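Local coordinates for succinoglycan biosynthesis protein (Bacillus cereus ATCC 14579, PDB 2QGM) that is of unproven function but, as a member of the erythromycin esterase family, may hydrolyse an ester or lactone substrate, at residues S44-Q48 / H392-A397; G105-M111 / G298-W304; I308-K312 / Y320-Q326; Y336-G340 / Q429-I433; F374-L378 / K399-A403. All coordinates share one frame; numbering follows the deposited sequence.

Interaction 1: residues S44-Q48 / H392-A397; sequences SIQSQ and HLKGQA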
# COMPACT_ATOMS: atom_id res chain seq x y z
N SER A 44 -25.63 17.55 2.76
CA SER A 44 -24.42 18.36 2.66
C SER A 44 -23.30 17.60 1.94
O SER A 44 -22.56 18.17 1.14
CB SER A 44 -23.96 18.79 4.06
OG SER A 44 -22.92 19.75 4.01
N ILE A 45 -23.18 16.31 2.24
CA ILE A 45 -22.15 15.48 1.62
C ILE A 45 -22.50 15.27 0.15
O ILE A 45 -21.65 15.41 -0.73
CB ILE A 45 -22.06 14.10 2.31
CG1 ILE A 45 -21.82 14.29 3.81
CG2 ILE A 45 -20.93 13.28 1.69
CD1 ILE A 45 -21.96 13.01 4.63
N GLN A 46 -23.75 14.92 -0.11
CA GLN A 46 -24.24 14.70 -1.47
C GLN A 46 -23.94 15.90 -2.37
O GLN A 46 -23.49 15.74 -3.50
CB GLN A 46 -25.75 14.46 -1.43
CG GLN A 46 -26.43 14.36 -2.78
CD GLN A 46 -27.94 14.52 -2.65
OE1 GLN A 46 -28.52 14.10 -1.66
NE2 GLN A 46 -28.57 15.11 -3.66
N SER A 47 -24.21 17.09 -1.85
CA SER A 47 -24.00 18.32 -2.60
C SER A 47 -22.53 18.62 -2.89
O SER A 47 -22.20 19.29 -3.87
CB SER A 47 -24.62 19.50 -1.85
OG SER A 47 -24.37 20.72 -2.52
N GLN A 48 -21.65 18.13 -2.03
CA GLN A 48 -20.23 18.39 -2.20
C GLN A 48 -19.44 17.21 -2.77
O GLN A 48 -18.24 17.33 -3.02
CB GLN A 48 -19.65 18.84 -0.86
CG GLN A 48 -20.28 20.14 -0.37
CD GLN A 48 -19.81 20.55 1.00
OE1 GLN A 48 -20.47 20.28 2.01
NE2 GLN A 48 -18.67 21.22 1.06
N HIS A 392 -11.73 20.29 1.87
CA HIS A 392 -12.41 21.52 1.50
C HIS A 392 -13.92 21.54 1.72
O HIS A 392 -14.62 22.42 1.21
CB HIS A 392 -12.08 21.85 0.04
CG HIS A 392 -10.61 21.97 -0.22
ND1 HIS A 392 -9.83 22.94 0.36
CD2 HIS A 392 -9.77 21.21 -0.97
CE1 HIS A 392 -8.57 22.78 -0.02
NE2 HIS A 392 -8.51 21.74 -0.82
N LEU A 393 -14.43 20.58 2.49
CA LEU A 393 -15.85 20.53 2.78
C LEU A 393 -16.25 21.72 3.65
O LEU A 393 -15.43 22.27 4.38
CB LEU A 393 -16.20 19.25 3.54
CG LEU A 393 -16.07 17.95 2.75
CD1 LEU A 393 -16.29 16.77 3.68
CD2 LEU A 393 -17.07 17.94 1.60
N LYS A 394 -17.52 22.11 3.54
CA LYS A 394 -18.09 23.21 4.32
C LYS A 394 -19.44 22.72 4.84
O LYS A 394 -19.88 21.62 4.52
CB LYS A 394 -18.31 24.45 3.44
CG LYS A 394 -17.04 25.02 2.83
CD LYS A 394 -16.12 25.64 3.87
CE LYS A 394 -14.86 26.20 3.22
NZ LYS A 394 -13.97 26.89 4.20
N GLY A 395 -20.11 23.54 5.65
CA GLY A 395 -21.40 23.16 6.18
C GLY A 395 -21.39 21.97 7.12
O GLY A 395 -20.42 21.75 7.85
N GLN A 396 -22.47 21.20 7.10
CA GLN A 396 -22.61 20.05 7.98
C GLN A 396 -21.65 18.91 7.62
O GLN A 396 -21.17 18.20 8.51
CB GLN A 396 -24.05 19.55 7.94
CG GLN A 396 -25.07 20.65 8.18
CD GLN A 396 -25.54 20.74 9.62
OE1 GLN A 396 -24.76 20.55 10.56
NE2 GLN A 396 -26.82 21.04 9.81
N ALA A 397 -21.36 18.75 6.34
CA ALA A 397 -20.45 17.69 5.91
C ALA A 397 -19.07 17.91 6.53
O ALA A 397 -18.39 16.95 6.90
CB ALA A 397 -20.33 17.68 4.38

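Interaction 2: residues G105-M111 / G298-W304; sequences GFTNFAM and GGKTMVW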
# COMPACT_ATOMS: atom_id res chain seq x y z
N GLY A 105 0.89 11.74 -14.92
CA GLY A 105 2.31 11.46 -14.85
C GLY A 105 2.84 10.67 -13.66
O GLY A 105 3.97 10.91 -13.23
N PHE A 106 2.04 9.76 -13.11
CA PHE A 106 2.53 8.95 -12.01
C PHE A 106 3.30 7.79 -12.64
O PHE A 106 2.86 7.22 -13.64
CB PHE A 106 1.37 8.49 -11.12
CG PHE A 106 0.99 9.52 -10.09
CD1 PHE A 106 1.48 9.45 -8.79
CD2 PHE A 106 0.18 10.61 -10.44
CE1 PHE A 106 1.18 10.44 -7.84
CE2 PHE A 106 -0.13 11.61 -9.51
CZ PHE A 106 0.37 11.53 -8.21
N THR A 107 4.44 7.44 -12.05
CA THR A 107 5.30 6.41 -12.63
C THR A 107 5.79 5.31 -11.70
O THR A 107 6.15 4.22 -12.15
CB THR A 107 6.52 7.08 -13.25
OG1 THR A 107 7.12 7.95 -12.28
CG2 THR A 107 6.11 7.92 -14.47
N ASN A 108 5.84 5.60 -10.41
CA ASN A 108 6.31 4.60 -9.44
C ASN A 108 5.13 3.96 -8.73
O ASN A 108 4.33 4.66 -8.09
CB ASN A 108 7.22 5.25 -8.40
CG ASN A 108 8.36 6.01 -9.04
OD1 ASN A 108 8.63 7.16 -8.69
ND2 ASN A 108 9.05 5.37 -9.98
N PHE A 109 5.01 2.65 -8.84
CA PHE A 109 3.92 1.96 -8.18
C PHE A 109 4.51 1.17 -7.01
O PHE A 109 5.12 0.11 -7.21
CB PHE A 109 3.21 1.02 -9.15
CG PHE A 109 2.02 0.33 -8.56
CD1 PHE A 109 0.83 1.02 -8.33
CD2 PHE A 109 2.10 -1.02 -8.17
CE1 PHE A 109 -0.26 0.39 -7.72
CE2 PHE A 109 1.01 -1.65 -7.57
CZ PHE A 109 -0.17 -0.95 -7.34
N ALA A 110 4.35 1.71 -5.80
CA ALA A 110 4.87 1.08 -4.58
C ALA A 110 3.73 0.36 -3.87
O ALA A 110 2.81 1.00 -3.35
CB ALA A 110 5.49 2.15 -3.67
N MSE A 111 3.81 -0.96 -3.83
CA MSE A 111 2.74 -1.77 -3.23
C MSE A 111 3.13 -2.43 -1.91
O MSE A 111 4.30 -2.70 -1.67
CB MSE A 111 2.32 -2.86 -4.23
CG MSE A 111 1.13 -3.71 -3.80
SE MSE A 111 0.72 -5.14 -5.04
CE MSE A 111 -1.06 -4.64 -5.52
N GLY A 298 12.29 9.39 -9.86
CA GLY A 298 11.63 10.63 -10.21
C GLY A 298 10.19 10.40 -10.61
O GLY A 298 9.62 9.36 -10.29
N GLY A 299 9.60 11.35 -11.33
CA GLY A 299 8.21 11.21 -11.74
C GLY A 299 7.33 11.44 -10.53
O GLY A 299 7.54 12.40 -9.79
N LYS A 300 6.34 10.57 -10.33
CA LYS A 300 5.45 10.68 -9.18
C LYS A 300 5.19 9.28 -8.64
O LYS A 300 5.26 8.30 -9.38
CB LYS A 300 4.13 11.34 -9.59
CG LYS A 300 4.28 12.77 -10.10
CD LYS A 300 2.91 13.30 -10.51
CE LYS A 300 2.98 14.75 -10.93
NZ LYS A 300 1.66 15.18 -11.47
N THR A 301 4.88 9.20 -7.35
CA THR A 301 4.68 7.93 -6.67
C THR A 301 3.32 7.62 -6.07
O THR A 301 2.71 8.44 -5.39
CB THR A 301 5.71 7.78 -5.54
OG1 THR A 301 7.01 7.94 -6.09
CG2 THR A 301 5.60 6.40 -4.89
N MSE A 302 2.87 6.40 -6.34
CA MSE A 302 1.60 5.92 -5.83
C MSE A 302 1.90 4.86 -4.77
O MSE A 302 2.74 3.99 -4.98
CB MSE A 302 0.79 5.28 -6.95
CG MSE A 302 0.42 6.21 -8.11
SE MSE A 302 -0.20 5.20 -9.65
CE MSE A 302 1.52 4.61 -10.27
N VAL A 303 1.22 4.95 -3.63
CA VAL A 303 1.40 3.96 -2.57
C VAL A 303 0.08 3.20 -2.42
O VAL A 303 -0.94 3.75 -2.00
CB VAL A 303 1.78 4.63 -1.23
CG1 VAL A 303 1.86 3.57 -0.12
CG2 VAL A 303 3.12 5.33 -1.39
N TRP A 304 0.12 1.93 -2.81
CA TRP A 304 -1.05 1.05 -2.73
C TRP A 304 -0.92 0.21 -1.47
O TRP A 304 0.02 -0.57 -1.32
CB TRP A 304 -1.08 0.14 -3.96
CG TRP A 304 -2.16 -0.91 -3.96
CD1 TRP A 304 -2.37 -1.88 -3.03
CD2 TRP A 304 -3.14 -1.13 -4.99
NE1 TRP A 304 -3.41 -2.70 -3.42
CE2 TRP A 304 -3.89 -2.26 -4.62
CE3 TRP A 304 -3.44 -0.48 -6.20
CZ2 TRP A 304 -4.94 -2.76 -5.41
CZ3 TRP A 304 -4.48 -0.98 -6.98
CH2 TRP A 304 -5.21 -2.11 -6.58
O HOH W 1 9.62 6.82 -12.20

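Interaction 3: residues I308-K312 / Y320-Q326; sequences IHIAK and YPYVAGQ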
# COMPACT_ATOMS: atom_id res chain seq x y z
N ILE A 308 -5.24 1.40 6.66
CA ILE A 308 -4.42 1.51 7.86
C ILE A 308 -3.02 2.08 7.62
O ILE A 308 -2.56 2.94 8.38
CB ILE A 308 -4.28 0.13 8.54
CG1 ILE A 308 -5.64 -0.33 9.06
CG2 ILE A 308 -3.22 0.19 9.63
CD1 ILE A 308 -6.21 0.54 10.17
N HIS A 309 -2.35 1.60 6.58
CA HIS A 309 -0.99 2.04 6.29
C HIS A 309 -0.84 3.38 5.58
O HIS A 309 0.17 4.06 5.76
CB HIS A 309 -0.25 0.95 5.50
CG HIS A 309 -0.13 -0.34 6.24
ND1 HIS A 309 0.72 -0.50 7.31
CD2 HIS A 309 -0.78 -1.52 6.09
CE1 HIS A 309 0.59 -1.73 7.79
NE2 HIS A 309 -0.31 -2.36 7.06
N ILE A 310 -1.82 3.78 4.78
CA ILE A 310 -1.72 5.05 4.08
C ILE A 310 -2.27 6.24 4.86
O ILE A 310 -1.96 7.39 4.54
CB ILE A 310 -2.40 4.99 2.67
CG1 ILE A 310 -3.90 4.74 2.80
CG2 ILE A 310 -1.74 3.90 1.83
CD1 ILE A 310 -4.73 6.02 2.81
N ALA A 311 -3.07 5.97 5.89
CA ALA A 311 -3.69 7.01 6.72
C ALA A 311 -2.72 7.99 7.38
O ALA A 311 -1.60 7.63 7.73
CB ALA A 311 -4.56 6.36 7.79
N LYS A 312 -3.19 9.21 7.56
CA LYS A 312 -2.39 10.25 8.18
C LYS A 312 -2.25 10.00 9.68
O LYS A 312 -1.28 10.45 10.30
CB LYS A 312 -3.05 11.62 7.96
CG LYS A 312 -3.14 12.00 6.50
CD LYS A 312 -3.81 13.35 6.31
CE LYS A 312 -5.31 13.28 6.55
NZ LYS A 312 -5.97 14.60 6.30
N TYR A 320 -1.74 -1.24 15.27
CA TYR A 320 -0.85 -0.34 14.55
C TYR A 320 -0.76 1.03 15.21
O TYR A 320 -1.40 1.98 14.76
CB TYR A 320 -1.32 -0.19 13.11
CG TYR A 320 -1.09 -1.44 12.29
CD1 TYR A 320 0.19 -1.75 11.84
CD2 TYR A 320 -2.13 -2.32 12.01
CE1 TYR A 320 0.42 -2.92 11.12
CE2 TYR A 320 -1.90 -3.49 11.29
CZ TYR A 320 -0.62 -3.78 10.85
OH TYR A 320 -0.38 -4.94 10.15
N PRO A 321 0.03 1.15 16.29
CA PRO A 321 0.21 2.41 17.02
C PRO A 321 1.01 3.41 16.18
O PRO A 321 1.05 4.60 16.48
CB PRO A 321 0.94 1.97 18.28
CG PRO A 321 1.76 0.82 17.80
CD PRO A 321 0.77 0.06 16.95
N TYR A 322 1.67 2.90 15.14
CA TYR A 322 2.43 3.73 14.22
C TYR A 322 2.10 3.21 12.83
O TYR A 322 1.88 2.02 12.65
CB TYR A 322 3.94 3.62 14.45
CG TYR A 322 4.36 4.03 15.84
CD1 TYR A 322 4.45 3.10 16.87
CD2 TYR A 322 4.60 5.37 16.15
CE1 TYR A 322 4.77 3.48 18.17
CE2 TYR A 322 4.92 5.77 17.46
CZ TYR A 322 5.00 4.82 18.46
OH TYR A 322 5.27 5.20 19.76
N VAL A 323 2.02 4.11 11.85
CA VAL A 323 1.74 3.69 10.49
C VAL A 323 2.56 4.51 9.50
O VAL A 323 2.90 5.66 9.76
CB VAL A 323 0.23 3.82 10.13
CG1 VAL A 323 -0.60 2.92 11.03
CG2 VAL A 323 -0.21 5.27 10.25
N ALA A 324 2.89 3.88 8.37
CA ALA A 324 3.68 4.51 7.32
C ALA A 324 3.13 5.88 6.93
O ALA A 324 3.88 6.84 6.79
CB ALA A 324 3.72 3.59 6.10
N GLY A 325 1.81 5.94 6.76
CA GLY A 325 1.15 7.17 6.38
C GLY A 325 1.45 8.40 7.22
O GLY A 325 1.54 9.50 6.69
N GLN A 326 1.60 8.24 8.53
CA GLN A 326 1.89 9.40 9.36
C GLN A 326 3.33 9.87 9.16
O GLN A 326 3.62 11.06 9.25
CB GLN A 326 1.61 9.10 10.84
CG GLN A 326 2.60 8.22 11.53
CD GLN A 326 2.08 7.72 12.86
OE1 GLN A 326 1.37 8.43 13.57
NE2 GLN A 326 2.42 6.49 13.19
O HOH W 2 -1.12 -4.90 7.68

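Interaction 4: residues Y336-G340 / Q429-I433; sequences YVTIG and QFDII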
# COMPACT_ATOMS: atom_id res chain seq x y z
N TYR A 336 2.20 14.87 0.05
CA TYR A 336 1.63 13.52 0.19
C TYR A 336 0.13 13.66 0.39
O TYR A 336 -0.33 14.20 1.40
CB TYR A 336 2.24 12.78 1.39
CG TYR A 336 1.56 11.45 1.70
CD1 TYR A 336 1.49 10.45 0.73
CD2 TYR A 336 1.02 11.19 2.95
CE1 TYR A 336 0.91 9.21 1.01
CE2 TYR A 336 0.44 9.95 3.24
CZ TYR A 336 0.38 8.97 2.26
OH TYR A 336 -0.18 7.74 2.52
N VAL A 337 -0.64 13.18 -0.58
CA VAL A 337 -2.09 13.23 -0.51
C VAL A 337 -2.60 11.82 -0.23
O VAL A 337 -2.13 10.85 -0.82
CB VAL A 337 -2.71 13.74 -1.84
CG1 VAL A 337 -4.20 13.52 -1.83
CG2 VAL A 337 -2.41 15.23 -2.02
N THR A 338 -3.56 11.72 0.68
CA THR A 338 -4.14 10.43 1.06
C THR A 338 -5.57 10.26 0.59
O THR A 338 -6.42 11.10 0.85
CB THR A 338 -4.14 10.22 2.59
OG1 THR A 338 -4.69 11.38 3.23
CG2 THR A 338 -2.75 9.97 3.09
N ILE A 339 -5.82 9.14 -0.09
CA ILE A 339 -7.15 8.82 -0.60
C ILE A 339 -7.58 7.51 0.05
O ILE A 339 -7.13 6.43 -0.35
CB ILE A 339 -7.12 8.62 -2.12
CG1 ILE A 339 -6.51 9.85 -2.78
CG2 ILE A 339 -8.54 8.35 -2.64
CD1 ILE A 339 -6.36 9.74 -4.27
N GLY A 340 -8.46 7.61 1.04
CA GLY A 340 -8.95 6.43 1.73
C GLY A 340 -10.09 5.73 1.00
O GLY A 340 -10.78 6.34 0.18
N GLN A 429 -7.78 11.03 9.18
CA GLN A 429 -7.13 9.92 8.49
C GLN A 429 -6.95 10.11 6.99
O GLN A 429 -5.89 9.77 6.45
CB GLN A 429 -7.94 8.64 8.72
CG GLN A 429 -8.29 8.39 10.17
CD GLN A 429 -7.07 8.19 11.02
OE1 GLN A 429 -7.15 8.18 12.26
NE2 GLN A 429 -5.93 8.01 10.38
N PHE A 430 -7.96 10.66 6.32
CA PHE A 430 -7.90 10.81 4.87
C PHE A 430 -8.23 12.20 4.33
O PHE A 430 -9.19 12.84 4.76
CB PHE A 430 -8.85 9.81 4.22
CG PHE A 430 -8.79 8.41 4.81
CD1 PHE A 430 -7.60 7.67 4.78
CD2 PHE A 430 -9.93 7.82 5.35
CE1 PHE A 430 -7.56 6.37 5.27
CE2 PHE A 430 -9.90 6.51 5.85
CZ PHE A 430 -8.71 5.78 5.81
N ASP A 431 -7.44 12.66 3.35
CA ASP A 431 -7.69 13.96 2.73
C ASP A 431 -8.91 13.78 1.82
O ASP A 431 -9.80 14.63 1.76
CB ASP A 431 -6.50 14.39 1.87
CG ASP A 431 -5.24 14.65 2.68
OD1 ASP A 431 -5.32 15.39 3.68
OD2 ASP A 431 -4.17 14.13 2.31
N ILE A 432 -8.92 12.64 1.13
CA ILE A 432 -9.94 12.28 0.16
C ILE A 432 -10.38 10.84 0.38
O ILE A 432 -9.62 10.03 0.90
CB ILE A 432 -9.36 12.39 -1.28
CG1 ILE A 432 -8.86 13.80 -1.53
CG2 ILE A 432 -10.40 12.00 -2.32
CD1 ILE A 432 -7.92 13.90 -2.71
N ILE A 433 -11.60 10.53 -0.02
CA ILE A 433 -12.08 9.16 0.08
C ILE A 433 -12.86 8.84 -1.18
O ILE A 433 -13.40 9.73 -1.84
CB ILE A 433 -13.03 8.91 1.29
CG1 ILE A 433 -14.27 9.80 1.19
CG2 ILE A 433 -12.29 9.14 2.59
CD1 ILE A 433 -15.39 9.36 2.11
O HOH W 3 -1.93 13.17 3.41

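Interaction 5: residues F374-L378 / K399-A403; sequences FNYTL and KWVKA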
# COMPACT_ATOMS: atom_id res chain seq x y z
N PHE A 374 -19.10 6.33 9.79
CA PHE A 374 -19.02 7.22 8.63
C PHE A 374 -19.53 6.41 7.45
O PHE A 374 -20.19 6.95 6.56
CB PHE A 374 -17.56 7.60 8.35
CG PHE A 374 -16.94 8.47 9.40
CD1 PHE A 374 -17.30 9.81 9.52
CD2 PHE A 374 -15.98 7.96 10.27
CE1 PHE A 374 -16.71 10.63 10.48
CE2 PHE A 374 -15.38 8.76 11.24
CZ PHE A 374 -15.75 10.10 11.34
N ASN A 375 -19.22 5.12 7.46
CA ASN A 375 -19.60 4.20 6.39
C ASN A 375 -21.09 4.11 6.10
O ASN A 375 -21.51 4.14 4.94
CB ASN A 375 -19.05 2.82 6.70
CG ASN A 375 -17.54 2.81 6.76
OD1 ASN A 375 -16.86 2.60 5.75
ND2 ASN A 375 -17.00 3.08 7.94
N TYR A 376 -21.90 3.99 7.13
CA TYR A 376 -23.33 3.90 6.89
C TYR A 376 -23.94 5.22 6.48
O TYR A 376 -24.91 5.25 5.72
CB TYR A 376 -24.02 3.27 8.10
CG TYR A 376 -24.12 1.77 7.92
CD1 TYR A 376 -25.14 1.21 7.16
CD2 TYR A 376 -23.12 0.92 8.40
CE1 TYR A 376 -25.17 -0.15 6.87
CE2 TYR A 376 -23.13 -0.44 8.11
CZ TYR A 376 -24.16 -0.97 7.34
OH TYR A 376 -24.16 -2.30 7.01
N THR A 377 -23.36 6.32 6.95
CA THR A 377 -23.86 7.64 6.57
C THR A 377 -23.54 7.85 5.09
O THR A 377 -24.34 8.41 4.34
CB THR A 377 -23.20 8.76 7.40
OG1 THR A 377 -23.53 8.60 8.79
CG2 THR A 377 -23.67 10.13 6.93
N LEU A 378 -22.36 7.40 4.67
CA LEU A 378 -21.95 7.54 3.28
C LEU A 378 -22.87 6.72 2.38
O LEU A 378 -23.13 7.09 1.23
CB LEU A 378 -20.50 7.06 3.10
CG LEU A 378 -19.39 7.96 3.67
CD1 LEU A 378 -18.04 7.24 3.56
CD2 LEU A 378 -19.36 9.28 2.90
N LYS A 399 -18.36 19.54 9.42
CA LYS A 399 -18.41 19.27 10.85
C LYS A 399 -18.41 17.75 11.05
O LYS A 399 -17.83 17.23 12.00
CB LYS A 399 -19.68 19.88 11.43
CG LYS A 399 -19.68 20.05 12.94
CD LYS A 399 -20.97 20.74 13.39
CE LYS A 399 -20.98 20.94 14.89
NZ LYS A 399 -20.85 19.64 15.61
N TRP A 400 -19.04 17.06 10.11
CA TRP A 400 -19.15 15.61 10.14
C TRP A 400 -17.81 14.87 10.02
O TRP A 400 -17.50 14.01 10.84
CB TRP A 400 -20.10 15.15 9.03
CG TRP A 400 -20.22 13.66 8.87
CD1 TRP A 400 -20.83 12.79 9.72
CD2 TRP A 400 -19.75 12.89 7.76
NE1 TRP A 400 -20.77 11.51 9.21
CE2 TRP A 400 -20.10 11.55 8.01
CE3 TRP A 400 -19.05 13.20 6.58
CZ2 TRP A 400 -19.79 10.51 7.12
CZ3 TRP A 400 -18.74 12.16 5.70
CH2 TRP A 400 -19.11 10.84 5.97
N VAL A 401 -17.01 15.20 9.01
CA VAL A 401 -15.72 14.52 8.83
C VAL A 401 -14.71 14.82 9.93
O VAL A 401 -13.79 14.03 10.16
CB VAL A 401 -15.06 14.88 7.48
CG1 VAL A 401 -15.90 14.36 6.33
CG2 VAL A 401 -14.88 16.38 7.38
N LYS A 402 -14.88 15.95 10.60
CA LYS A 402 -13.98 16.36 11.68
C LYS A 402 -14.39 15.77 13.03
O LYS A 402 -13.63 15.81 14.00
CB LYS A 402 -13.93 17.89 11.79
CG LYS A 402 -13.17 18.57 10.66
CD LYS A 402 -13.23 20.08 10.79
CE LYS A 402 -12.39 20.77 9.73
NZ LYS A 402 -10.93 20.50 9.91
N ALA A 403 -15.60 15.23 13.09
CA ALA A 403 -16.11 14.64 14.32
C ALA A 403 -15.63 13.20 14.46
O ALA A 403 -15.18 12.59 13.49
CB ALA A 403 -17.64 14.67 14.31

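Interaction 1: residues S44-Q48 / H392-A397
Ala397 N donates to Ser44 OG at 3.0 Å, with an N-H...O angle of 154°, a clear hydrogen bond between the segments. The hydroxyl reaches this position because Ser44 OG lies opposite its own backbone N (chi1 -170°), pointing off helix 37-48 toward the first turn of helix 395-402. Gly395, with phi at 66°, leads into that turn, and having no side chain it adds no bulk where the serine comes close.

The remaining polar contact is broader and less certain. The extended chain of Gln48 lays its carboxamide alongside the backbone of Lys394, with Gln48 CD 3.7 Å from Lys394 O and 3.8 Å from Lys394 N. The modelled orientation of this amide is doubtful, so the position of the group carries more weight than the assignment of its two ends.

Apolar contacts lie beside the polar ones. Ala397 CB sits 3.7 Å from Ile45 CG1, and Leu393 CD2 packs 3.7 Å from Gln48 CB. Ile45 and Leu393 both also touch Leu388 of strand 385-389, which places the two segments over the same strand.

The chemistry is thus divided: buried Ile45, Leu393 and Ala397 supply the apolar part, whereas the serine hydroxyl serves a main-chain N-H of an early helical turn, where no full preceding turn supplies carbonyls.

Interaction 2: residues G105-M111 / G298-W304
Lys300 O is gripped by two successive main-chain donors, Thr107 N and Asn108 N, each at 2.9 Å. Asn108 N approaches close to the line of the carbonyl, whereas Thr107 N comes in tilted 26° from its plane. Beyond this fork the pairing is regular: Met302 N donates to Asn108 O, Ala110 N to Met302 O and Trp304 N to Ala110 O, with N-H...O angles of 161° to 175°.

Before the strands pair, Thr107 OG1 takes a weak bond from Lys300 N at 3.4 Å. It also bonds a water at 2.7 Å, and that water donates to Gly298 O. Other polar ends are satisfied outside the pair: Lys300 NZ by Met104 O, Thr301 OG1 by Gln294 and Trp304 NE1 by Tyr140.

Around these bonds, Lys300 CB lies over the Phe106 ring, 3.6 Å from its centroid. The selenomethionine Met111 runs alongside Trp304 and sets CE over the five-membered ring, 3.8 Å from its centroid.

Both strands follow a helix through a glycine of positive phi, Gly105 and Gly298. Helices 87-104 and 143-157 cover the Phe109-Trp304 face and helix 276-297 the Asn108-Val303 face, the layered build of an alpha/beta fold, here within the parallel part of a mixed sheet.

Interaction 3: residues I308-K312 / Y320-Q326
Tyr320 leans across Ile308 and His309, and its side chain can be followed outward atom by atom. Tyr320 CB lies 4.0 Å from Ile308 CG2, and with CG beside the backbone N (chi1 -71°) the ring continues past the same methyl, Ile308 CG2 coming obliquely to 3.6 Å from Tyr320 CD2. On the same side of the ring plane, but nearer its opposite rim, Tyr320 CE1 meets His309 CE1 at 3.5 Å. The pair is T-shaped, the edge of the imidazole turned toward the tyrosine face, with planes at 76° and centroids 4.9 Å apart. At the tip, Tyr320 OH bonds a water at 2.6 Å. This water lies in the imidazole plane and bonds His309 NE2 at 2.7 Å, closing a bridge between the two rings.

His309 ND1 is bonded to Glu283, which also accepts from Ala324 N, so one carboxylate of helix 276-297 serves both segments. The main chains meet where Gly325 N donates to His309 O at 2.7 Å, the N-H bent to 133°. Gly325 CA comes 3.1 Å from Ala311 O, an approach with no space for a beta carbon.

Val323 occupies the N-cap position of helix 324-332, its side chain against Ile308. The arrangement is a loop connection between two successive helices, in which a carbonyl from the last turn of helix 307-310 receives an N-H from the first turn of the next helix.

Interaction 4: residues Y336-G340 / Q429-I433
Thr338 and Ile432 start a parallel pairing: Ile432 N donates to Thr338 O at 2.9 Å and Gly340 N to Ile432 O at 2.7 Å, with Ile339 opposite Ile432 and Gly340 opposite Ile433.

Just before the second strand, Thr338 and Asp431 clasp each other reciprocally. Thr338 N donates to Asp431 OD2 at 3.0 Å, meeting that oxygen on its anti side and 17° out of the carboxylate plane, while Asp431 N donates to Thr338 OG1 at 3.0 Å. The latter works because Thr338 OG1 stands between its own N and carbonyl carbon (chi1 49°). A water donates to both Asp431 OD2 and Tyr336 O. Asp431 OD1 belongs to a salt bridge with Lys312, so the buried carboxylate is engaged through both oxygens, which would be expected to favour its charged form.

The Phe430 ring is sandwiched, with Gly340 CA over one face, 3.6 Å from the centroid, and Gln429 CB over the opposite one. Val337 CG1 touches Ile432 CD1 at 3.8 Å.

Strand 336-344 is flanked by strand 76-79 on its other edge. Helix 65-71 covers Val337, Ile339 and Ile432, while helix 307-310 packs against Phe430.

Interaction 5: residues F374-L378 / K399-A403
Trp400 receives the edge of Phe374 on one ring face, a T-shaped aromatic pair joining helices 374-380 and 395-402. The evidence is an angle of 74° between the planes, centroids 5.3 Å apart (six-membered ring of Trp400), and Phe374 CD1 standing 3.4 Å above the indole plane, offset toward the rim. At the indole edge, in plane, lies Phe374 O, 3.6 Å from Trp400 CZ2; this carbonyl is already bonded to Leu378 N within its helix. The Phe374 ring in turn has two carbonyl oxygens in its plane at the edge, those of Trp400 and Ala403.

Trp400 CG is opposite the backbone N (chi1 175°), which sends the indole out from its helix against helix 374-380. There the Leu378 side chain crosses that of Trp400 at about a right angle, CD2 meeting Trp400 CH2 at 3.5 Å, and Thr377 CB lies 3.8 Å from Trp400 CZ2. Ile45 of helix 37-48 touches both Thr377 and Trp400, and Leu426 packs on Phe374, so a third and a fourth helix border the pair.

No hydrogen bond links the two segments. Buried Ala403 O has no polar partner in the model, and its approach to the aromatic edge is 3.3 Å, to Phe374 CZ.

In the fold
From the N terminus, helix 37-48 enters interaction 1, which closes a loop of more than 340 residues. Interactions 2 and 3 are nested within it, one after the other: interaction 2 pairs inner strands of the mixed sheet, and interaction 3 joins the helices that follow. Next, interaction 4 returns to that sheet and crosses interaction 1 along the chain. Interaction 5 is nested inside interaction 4 and also crosses interaction 1, sharing helix 395-402 with it; Leu393 CD1 lies 3.6 Å from Val401 CG1. Interactions 3 and 4 are tied by a probable hydrogen bond between Ile310 O and Tyr336 OH at 2.7 Å, and interactions 4 and 5 by Ile433 CD1 packing 3.7 Å from Leu378 CD1, whereas interactions 2 and 5 stay about 17 Å apart at their nearest atoms.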